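Local coordinates for photosystem II extrinsic protein V (Arthrospira maxima, PDB 1F1C) that binds one heme c covalently and, as an extrinsic lumenal subunit of photosystem II, probably helps stabilise the oxygen-evolving complex, at residues V30-A33 with A34-C38; E107-L110 with Y111-A114; A69-D72 with Y73-P77. One frame throughout, in Å; residues are numbered along the deposited sequence.

Contact 1: V30-A33 with A34-C38; sequences VFNA and ACAQC. With HEC (heme c), chain C.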
loop_
_atom_site.group_PDB
_atom_site.type_symbol
_atom_site.label_atom_id
_atom_site.label_comp_id
_atom_site.label_asym_id
_atom_site.label_seq_id
_atom_site.Cartn_x
_atom_site.Cartn_y
_atom_site.Cartn_z
ATOM N N VAL A 30 20.090 2.662 1.077
ATOM C CA VAL A 30 18.756 2.820 1.628
ATOM C C VAL A 30 17.750 2.429 0.563
ATOM O O VAL A 30 16.781 1.710 0.832
ATOM C CB VAL A 30 18.486 4.276 2.084
ATOM C CG1 VAL A 30 17.050 4.416 2.554
ATOM C CG2 VAL A 30 19.422 4.642 3.220
ATOM N N PHE A 31 17.995 2.877 -0.661
ATOM C CA PHE A 31 17.079 2.564 -1.739
ATOM C C PHE A 31 16.975 1.062 -1.966
ATOM O O PHE A 31 15.878 0.509 -1.971
ATOM C CB PHE A 31 17.512 3.265 -3.028
ATOM C CG PHE A 31 16.536 3.098 -4.164
ATOM C CD1 PHE A 31 16.582 1.967 -4.977
ATOM C CD2 PHE A 31 15.551 4.058 -4.398
ATOM C CE1 PHE A 31 15.655 1.789 -6.015
ATOM C CE2 PHE A 31 14.624 3.893 -5.427
ATOM C CZ PHE A 31 14.674 2.757 -6.237
ATOM N N ASN A 32 18.114 0.399 -2.141
ATOM C CA ASN A 32 18.106 -1.037 -2.381
ATOM C C ASN A 32 17.488 -1.817 -1.240
ATOM O O ASN A 32 17.013 -2.937 -1.429
ATOM C CB ASN A 32 19.522 -1.555 -2.641
ATOM C CG ASN A 32 20.050 -1.130 -3.993
ATOM O OD1 ASN A 32 19.278 -0.850 -4.916
ATOM N ND2 ASN A 32 21.367 -1.095 -4.130
ATOM N N ALA A 33 17.485 -1.222 -0.056
ATOM C CA ALA A 33 16.927 -1.894 1.102
ATOM C C ALA A 33 15.440 -1.630 1.291
ATOM O O ALA A 33 14.681 -2.546 1.622
ATOM C CB ALA A 33 17.683 -1.477 2.346
ATOM N N ALA A 34 15.010 -0.393 1.053
ATOM C CA ALA A 34 13.603 -0.033 1.271
ATOM C C ALA A 34 12.755 0.280 0.052
ATOM O O ALA A 34 11.544 0.469 0.177
ATOM C CB ALA A 34 13.525 1.150 2.238
ATOM N N CYS A 35 13.354 0.315 -1.127
ATOM C CA CYS A 35 12.573 0.677 -2.295
ATOM C C CYS A 35 12.645 -0.268 -3.478
ATOM O O CYS A 35 11.698 -0.352 -4.272
ATOM C CB CYS A 35 13.003 2.074 -2.729
ATOM S SG CYS A 35 13.385 3.105 -1.294
ATOM N N ALA A 36 13.763 -0.972 -3.601
ATOM C CA ALA A 36 13.986 -1.884 -4.722
ATOM C C ALA A 36 12.912 -2.949 -4.899
ATOM O O ALA A 36 12.774 -3.526 -5.974
ATOM C CB ALA A 36 15.355 -2.542 -4.580
ATOM N N GLN A 37 12.154 -3.214 -3.843
ATOM C CA GLN A 37 11.096 -4.215 -3.897
ATOM C C GLN A 37 10.047 -3.872 -4.948
ATOM O O GLN A 37 9.536 -4.748 -5.633
ATOM C CB GLN A 37 10.425 -4.326 -2.534
ATOM C CG GLN A 37 9.178 -5.189 -2.517
ATOM C CD GLN A 37 8.371 -4.973 -1.257
ATOM O OE1 GLN A 37 8.897 -5.082 -0.148
ATOM N NE2 GLN A 37 7.087 -4.654 -1.417
ATOM N N CYS A 38 9.730 -2.590 -5.077
ATOM C CA CYS A 38 8.730 -2.174 -6.044
ATOM C C CYS A 38 9.299 -1.158 -7.025
ATOM O O CYS A 38 8.612 -0.741 -7.963
ATOM C CB CYS A 38 7.539 -1.560 -5.317
ATOM S SG CYS A 38 6.924 -2.520 -3.888
HETATM FE FE HEC C . 7.290 3.921 -3.901
HETATM C CHA HEC C . 5.339 5.839 -5.915
HETATM C CHB HEC C . 9.711 6.452 -3.899
HETATM C CHC HEC C . 9.239 2.190 -1.710
HETATM C CHD HEC C . 5.199 1.293 -4.287
HETATM N NA HEC C . 7.446 5.755 -4.664
HETATM C C1A HEC C . 6.536 6.394 -5.462
HETATM C C2A HEC C . 7.065 7.667 -5.874
HETATM C C3A HEC C . 8.266 7.838 -5.320
HETATM C C4A HEC C . 8.525 6.638 -4.607
HETATM C CMA HEC C . 9.106 9.103 -5.250
HETATM C CAA HEC C . 6.383 8.669 -6.743
HETATM C CBA HEC C . 6.692 8.280 -8.166
HETATM C CGA HEC C . 6.235 9.328 -9.139
HETATM O O1A HEC C . 5.616 10.314 -8.695
HETATM O O2A HEC C . 6.492 9.168 -10.345
HETATM N NB HEC C . 9.046 4.249 -2.990
HETATM C C1B HEC C . 9.936 5.340 -3.126
HETATM C C2B HEC C . 11.050 5.230 -2.243
HETATM C C3B HEC C . 10.851 4.103 -1.530
HETATM C C4B HEC C . 9.656 3.464 -2.035
HETATM C CMB HEC C . 12.243 6.163 -2.124
HETATM C CAB HEC C . 11.649 3.671 -0.471
HETATM C CBB HEC C . 11.776 4.420 0.714
HETATM N NC HEC C . 7.245 2.128 -3.195
HETATM C C1C HEC C . 8.141 1.553 -2.309
HETATM C C2C HEC C . 7.791 0.204 -2.022
HETATM C C3C HEC C . 6.625 -0.057 -2.682
HETATM C C4C HEC C . 6.317 1.149 -3.457
HETATM C CMC HEC C . 8.603 -0.791 -1.195
HETATM C CAC HEC C . 5.967 -1.314 -2.710
HETATM C CBC HEC C . 5.488 -1.936 -1.517
HETATM N ND HEC C . 5.591 3.645 -4.841
HETATM C C1D HEC C . 4.821 2.504 -4.864
HETATM C C2D HEC C . 3.637 2.690 -5.631
HETATM C C3D HEC C . 3.679 3.959 -6.083
HETATM C C4D HEC C . 4.906 4.548 -5.619
HETATM C CMD HEC C . 2.635 1.591 -6.055
HETATM C CAD HEC C . 2.586 4.690 -6.869
HETATM C CBD HEC C . 1.553 5.349 -5.955
HETATM C CGD HEC C . 0.504 6.147 -6.723
HETATM O O1D HEC C . 0.843 7.182 -7.326
HETATM O O2D HEC C . -0.672 5.734 -6.729
HETATM O O HOH W 1 12.562 -2.743 -1.007
#
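Phe31 O is gripped by two successive backbone donors, Cys35 N at 2.7 Å and Ala36 N at 3.1 Å. The first lies in the carbonyl plane, the second is tilted 30° from it, so the chain leaves helix 21-34 by a turn in which a single acceptor serves two amides. One residue earlier, Ala34 N still donates to Val30 O in the ordinary i+4 manner. The same turn brings Cys35 back over Phe31: with CG anti to the backbone N (chi1 -174°), the phenyl ring reaches forward and takes Cys35 CB on one face, 3.7 Å from the ring centroid. Cys35 SG stands obliquely to that ring at 4.5 Å from its centroid, a sulfur-aromatic contact, and closes a thioether with CAB of the heme. A helical turn further on, Cys38 SG bonds heme CAC. This is the Cys-X-X-Cys-His motif of c-type cytochromes, completed by the axial ligand His39. Tyr116 also meets the Phe31 ring, and Ile98 of the second subunit packs on Gln37 and Cys38. Two covalent tethers on adjacent pyrroles, the first beside an aromatic face, probably leave the macrocycle little freedom to shift against this turn.

Contact 2: E107-L110 with Y111-A114; sequences EDDL and YNVA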
loop_
_atom_site.group_PDB
_atom_site.type_symbol
_atom_site.label_atom_id
_atom_site.label_comp_id
_atom_site.label_asym_id
_atom_site.label_seq_id
_atom_site.Cartn_x
_atom_site.Cartn_y
_atom_site.Cartn_z
ATOM N N GLU A 107 16.572 11.928 8.133
ATOM C CA GLU A 107 16.490 12.950 7.097
ATOM C C GLU A 107 17.692 12.852 6.170
ATOM O O GLU A 107 17.560 12.993 4.954
ATOM C CB GLU A 107 16.460 14.340 7.730
ATOM C CG GLU A 107 15.145 14.674 8.397
ATOM C CD GLU A 107 14.054 14.915 7.388
ATOM O OE1 GLU A 107 12.884 15.055 7.799
ATOM O OE2 GLU A 107 14.372 14.972 6.180
ATOM N N ASP A 108 18.865 12.619 6.751
ATOM C CA ASP A 108 20.084 12.495 5.968
ATOM C C ASP A 108 19.923 11.417 4.904
ATOM O O ASP A 108 20.326 11.605 3.751
ATOM C CB ASP A 108 21.258 12.151 6.881
ATOM C CG ASP A 108 21.694 13.329 7.732
ATOM O OD1 ASP A 108 22.302 14.270 7.181
ATOM O OD2 ASP A 108 21.420 13.319 8.953
ATOM N N ASP A 109 19.325 10.291 5.298
ATOM C CA ASP A 109 19.108 9.186 4.374
ATOM C C ASP A 109 18.116 9.588 3.300
ATOM O O ASP A 109 18.299 9.268 2.128
ATOM C CB ASP A 109 18.571 7.952 5.099
ATOM C CG ASP A 109 19.495 7.471 6.188
ATOM O OD1 ASP A 109 20.691 7.228 5.912
ATOM O OD2 ASP A 109 19.015 7.332 7.327
ATOM N N LEU A 110 17.065 10.291 3.702
ATOM C CA LEU A 110 16.048 10.728 2.764
ATOM C C LEU A 110 16.664 11.619 1.712
ATOM O O LEU A 110 16.324 11.546 0.529
ATOM C CB LEU A 110 14.931 11.466 3.505
ATOM C CG LEU A 110 13.665 10.637 3.738
ATOM C CD1 LEU A 110 14.007 9.162 3.890
ATOM C CD2 LEU A 110 12.937 11.161 4.967
ATOM N N TYR A 111 17.584 12.452 2.165
ATOM C CA TYR A 111 18.307 13.382 1.309
ATOM C C TYR A 111 19.182 12.602 0.310
ATOM O O TYR A 111 19.261 12.953 -0.873
ATOM C CB TYR A 111 19.174 14.277 2.201
ATOM C CG TYR A 111 20.149 15.184 1.478
ATOM C CD1 TYR A 111 19.759 16.448 1.031
ATOM C CD2 TYR A 111 21.488 14.803 1.305
ATOM C CE1 TYR A 111 20.690 17.322 0.440
ATOM C CE2 TYR A 111 22.417 15.660 0.716
ATOM C CZ TYR A 111 22.013 16.917 0.293
ATOM O OH TYR A 111 22.945 17.780 -0.236
ATOM N N ASN A 112 19.827 11.543 0.802
ATOM C CA ASN A 112 20.712 10.695 -0.005
ATOM C C ASN A 112 19.929 9.865 -1.037
ATOM O O ASN A 112 20.314 9.771 -2.216
ATOM C CB ASN A 112 21.507 9.748 0.914
ATOM C CG ASN A 112 22.387 10.493 1.927
ATOM O OD1 ASN A 112 22.706 9.957 2.984
ATOM N ND2 ASN A 112 22.787 11.713 1.599
ATOM N N VAL A 113 18.833 9.255 -0.591
ATOM C CA VAL A 113 18.027 8.447 -1.490
ATOM C C VAL A 113 17.504 9.353 -2.602
ATOM O O VAL A 113 17.455 8.946 -3.767
ATOM C CB VAL A 113 16.831 7.786 -0.754
ATOM C CG1 VAL A 113 16.100 6.833 -1.696
ATOM C CG2 VAL A 113 17.324 7.033 0.458
ATOM N N ALA A 114 17.133 10.579 -2.240
ATOM C CA ALA A 114 16.622 11.547 -3.207
ATOM C C ALA A 114 17.683 11.857 -4.266
ATOM O O ALA A 114 17.386 11.950 -5.458
ATOM C CB ALA A 114 16.200 12.830 -2.485
#
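Two flat groups meet around Asp108 O: the Tyr111 ring has this carbonyl oxygen near its plane, at the edge, with CD2 4.2 Å away, while the amide of Asn112 lays a face over it. The oxygen sits almost directly above Asn112 CG at 3.0 Å and is not hydrogen-bonded to either end of the amide; its bond comes from the backbone, Asn112 N, at 3.0 Å. The side chain is put there by its first torsion, chi1 -60°, which sets CG beside the backbone N and hence beside the acceptor that this N uses. Asn112 ND2 lies in the ring plane at the same edge, 3.4 Å from Tyr111 CD2, and both side chains touch Glu23 of helix 21-34. A leucine in place of Asn112 would lose the polar amide, and is likely to leave Asp108 O facing apolar methyls and the Tyr111 edge without its amide neighbour. The setting is the first two turns of helix 107-124, the C-terminal helix of the cytochrome c fold, which crosses the N-terminal helix 21-34. Regular i to i+4 bonds run through it; the straightest joins Val113 N to Asp109 O at 2.8 Å, with an N-H...O angle of 169°. Val113 CG2 packs close to that oxygen as well, and the same side chain touches the heme and Val30. Asp109 instead turns its carboxylate back, where OD2 accepts from Ser106 N just ahead of the helix; with Asp108 it would place negative charge near the amide-rich helix start, where it probably interacts well with the helix dipole, whereas Glu107 OE1 is salt-bridged to Lys75. On the flank turned to helix 67-75, Ala114 N donates to Leu110 O at 3.0 Å, and Leu110 leans on Ile74.

Contact 3: A69-D72 with Y73-P77; sequences ALVD and YIKNP. With HEC (heme c), chain C.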
loop_
_atom_site.group_PDB
_atom_site.type_symbol
_atom_site.label_atom_id
_atom_site.label_comp_id
_atom_site.label_asym_id
_atom_site.label_seq_id
_atom_site.Cartn_x
_atom_site.Cartn_y
_atom_site.Cartn_z
ATOM N N ALA A 69 11.303 17.763 -2.788
ATOM C CA ALA A 69 10.052 17.115 -3.142
ATOM C C ALA A 69 10.135 15.624 -2.900
ATOM O O ALA A 69 9.181 15.021 -2.407
ATOM C CB ALA A 69 9.718 17.394 -4.590
ATOM N N LEU A 70 11.277 15.029 -3.229
ATOM C CA LEU A 70 11.447 13.596 -3.032
ATOM C C LEU A 70 11.495 13.277 -1.540
ATOM O O LEU A 70 10.899 12.298 -1.078
ATOM C CB LEU A 70 12.717 13.108 -3.728
ATOM C CG LEU A 70 12.543 13.028 -5.252
ATOM C CD1 LEU A 70 13.844 12.585 -5.901
ATOM C CD2 LEU A 70 11.410 12.052 -5.582
ATOM N N VAL A 71 12.193 14.113 -0.783
ATOM C CA VAL A 71 12.278 13.900 0.652
ATOM C C VAL A 71 10.887 13.989 1.275
ATOM O O VAL A 71 10.526 13.160 2.116
ATOM C CB VAL A 71 13.216 14.928 1.304
ATOM C CG1 VAL A 71 13.161 14.796 2.824
ATOM C CG2 VAL A 71 14.631 14.702 0.810
ATOM N N ASP A 72 10.103 14.978 0.842
ATOM C CA ASP A 72 8.739 15.175 1.340
ATOM C C ASP A 72 7.909 13.944 1.056
ATOM O O ASP A 72 7.146 13.469 1.907
ATOM C CB ASP A 72 8.078 16.371 0.646
ATOM C CG ASP A 72 6.613 16.549 1.040
ATOM O OD1 ASP A 72 5.766 16.703 0.134
ATOM O OD2 ASP A 72 6.301 16.546 2.253
ATOM N N TYR A 73 8.053 13.438 -0.164
ATOM C CA TYR A 73 7.312 12.268 -0.595
ATOM C C TYR A 73 7.485 11.081 0.345
ATOM O O TYR A 73 6.507 10.429 0.708
ATOM C CB TYR A 73 7.732 11.848 -2.005
ATOM C CG TYR A 73 6.824 10.780 -2.543
ATOM C CD1 TYR A 73 5.629 11.114 -3.193
ATOM C CD2 TYR A 73 7.096 9.435 -2.306
ATOM C CE1 TYR A 73 4.727 10.124 -3.590
ATOM C CE2 TYR A 73 6.199 8.444 -2.686
ATOM C CZ TYR A 73 5.020 8.792 -3.329
ATOM O OH TYR A 73 4.145 7.804 -3.717
ATOM N N ILE A 74 8.726 10.790 0.730
ATOM C CA ILE A 74 8.983 9.665 1.619
ATOM C C ILE A 74 8.427 9.941 3.003
ATOM O O ILE A 74 7.936 9.035 3.675
ATOM C CB ILE A 74 10.479 9.360 1.726
ATOM C CG1 ILE A 74 11.028 9.058 0.335
ATOM C CG2 ILE A 74 10.699 8.178 2.666
ATOM C CD1 ILE A 74 12.550 9.076 0.246
ATOM N N LYS A 75 8.504 11.195 3.426
ATOM C CA LYS A 75 7.973 11.578 4.726
ATOM C C LYS A 75 6.440 11.570 4.689
ATOM O O LYS A 75 5.785 11.246 5.684
ATOM C CB LYS A 75 8.458 12.981 5.102
ATOM C CG LYS A 75 9.948 13.069 5.391
ATOM C CD LYS A 75 10.449 14.506 5.401
ATOM C CE LYS A 75 9.778 15.351 6.467
ATOM N NZ LYS A 75 10.077 14.853 7.836
ATOM N N ASN A 76 5.873 11.908 3.534
ATOM C CA ASN A 76 4.426 11.981 3.408
ATOM C C ASN A 76 3.938 11.562 2.024
ATOM O O ASN A 76 3.516 12.394 1.219
ATOM C CB ASN A 76 3.978 13.413 3.696
ATOM C CG ASN A 76 2.490 13.522 3.919
ATOM O OD1 ASN A 76 1.921 14.605 3.809
ATOM N ND2 ASN A 76 1.850 12.404 4.250
ATOM N N PRO A 77 3.980 10.257 1.733
ATOM C CA PRO A 77 3.545 9.708 0.442
ATOM C C PRO A 77 2.106 10.056 0.030
ATOM O O PRO A 77 1.180 9.985 0.840
ATOM C CB PRO A 77 3.737 8.206 0.629
ATOM C CG PRO A 77 4.889 8.127 1.573
ATOM C CD PRO A 77 4.559 9.201 2.583
HETATM FE FE HEC C . 7.290 3.921 -3.901
HETATM C CHA HEC C . 5.339 5.839 -5.915
HETATM C CHB HEC C . 9.711 6.452 -3.899
HETATM C CHC HEC C . 9.239 2.190 -1.710
HETATM C CHD HEC C . 5.199 1.293 -4.287
HETATM N NA HEC C . 7.446 5.755 -4.664
HETATM C C1A HEC C . 6.536 6.394 -5.462
HETATM C C2A HEC C . 7.065 7.667 -5.874
HETATM C C3A HEC C . 8.266 7.838 -5.320
HETATM C C4A HEC C . 8.525 6.638 -4.607
HETATM C CMA HEC C . 9.106 9.103 -5.250
HETATM C CAA HEC C . 6.383 8.669 -6.743
HETATM C CBA HEC C . 6.692 8.280 -8.166
HETATM C CGA HEC C . 6.235 9.328 -9.139
HETATM O O1A HEC C . 5.616 10.314 -8.695
HETATM O O2A HEC C . 6.492 9.168 -10.345
HETATM N NB HEC C . 9.046 4.249 -2.990
HETATM C C1B HEC C . 9.936 5.340 -3.126
HETATM C C2B HEC C . 11.050 5.230 -2.243
HETATM C C3B HEC C . 10.851 4.103 -1.530
HETATM C C4B HEC C . 9.656 3.464 -2.035
HETATM C CMB HEC C . 12.243 6.163 -2.124
HETATM C CAB HEC C . 11.649 3.671 -0.471
HETATM C CBB HEC C . 11.776 4.420 0.714
HETATM N NC HEC C . 7.245 2.128 -3.195
HETATM C C1C HEC C . 8.141 1.553 -2.309
HETATM C C2C HEC C . 7.791 0.204 -2.022
HETATM C C3C HEC C . 6.625 -0.057 -2.682
HETATM C C4C HEC C . 6.317 1.149 -3.457
HETATM C CMC HEC C . 8.603 -0.791 -1.195
HETATM C CAC HEC C . 5.967 -1.314 -2.710
HETATM C CBC HEC C . 5.488 -1.936 -1.517
HETATM N ND HEC C . 5.591 3.645 -4.841
HETATM C C1D HEC C . 4.821 2.504 -4.864
HETATM C C2D HEC C . 3.637 2.690 -5.631
HETATM C C3D HEC C . 3.679 3.959 -6.083
HETATM C C4D HEC C . 4.906 4.548 -5.619
HETATM C CMD HEC C . 2.635 1.591 -6.055
HETATM C CAD HEC C . 2.586 4.690 -6.869
HETATM C CBD HEC C . 1.553 5.349 -5.955
HETATM C CGD HEC C . 0.504 6.147 -6.723
HETATM O O1D HEC C . 0.843 7.182 -7.326
HETATM O O2D HEC C . -0.672 5.734 -6.729
HETATM O O HOH W 2 3.827 14.924 0.099
#
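Leu70 O accepts from Ile74 N at 3.2 Å and has Tyr73 CB nearby at 3.3 Å, a turn of helix 67-75 that in this cytochrome c fold lies along one side of the heme. The tight part is Tyr73. Its ring extends away from the helix because CG is anti to the backbone N (chi1 -171°), and it is sandwiched: Pro77 CA stands 4.1 Å above the centre of one face, while the heme's pyrrole A and the root of a propionate cover the opposite face, with CE2 of Tyr73 3.4 Å from heme C2A. His90, an axial ligand of the iron, meets the same ring edge-to-face. Leu70 CD2 and Ile74 CD1 add methyl contacts to heme CMA and CMB. Away from the heme the packing thins. Val71 CG1 lies alongside the aliphatic part of Lys75, whose ammonium continues to a salt bridge with Glu107. Asp72 and Asn76 run side by side, their carboxylate and amide planes 76° apart, with Asn76 N closing on Asp72 O at 2.6 Å where the helix ends. Asp72 OD1 also pairs with Arg64, and a water donates both to this OD1, at 2.6 Å, and to Asn76 O, at 2.8 Å.

How the contacts relate
All three contacts are turns of helix or helix end, yet each takes its chemistry from its neighbours. Contacts 1 and 3 both touch the heme, contact 1 through covalent thioethers and contact 3 through non-covalent packing of an aromatic face and methyl groups; their nearest atoms stay about 6 Å apart. Contact 2 lies on helix 107-124 and touches both: Val30 CG1 meets Val113 CG2 at 3.4 Å toward contact 1, an apolar join, whereas toward contact 3 a salt bridge and Leu110 packing are combined. Each is partly buried, with Cys35, Leu110 and Tyr73 inside; Asn32 and Glu107 are exposed, but contact 3 has no fully exposed residue. The second subunit reaches contact 1 alone.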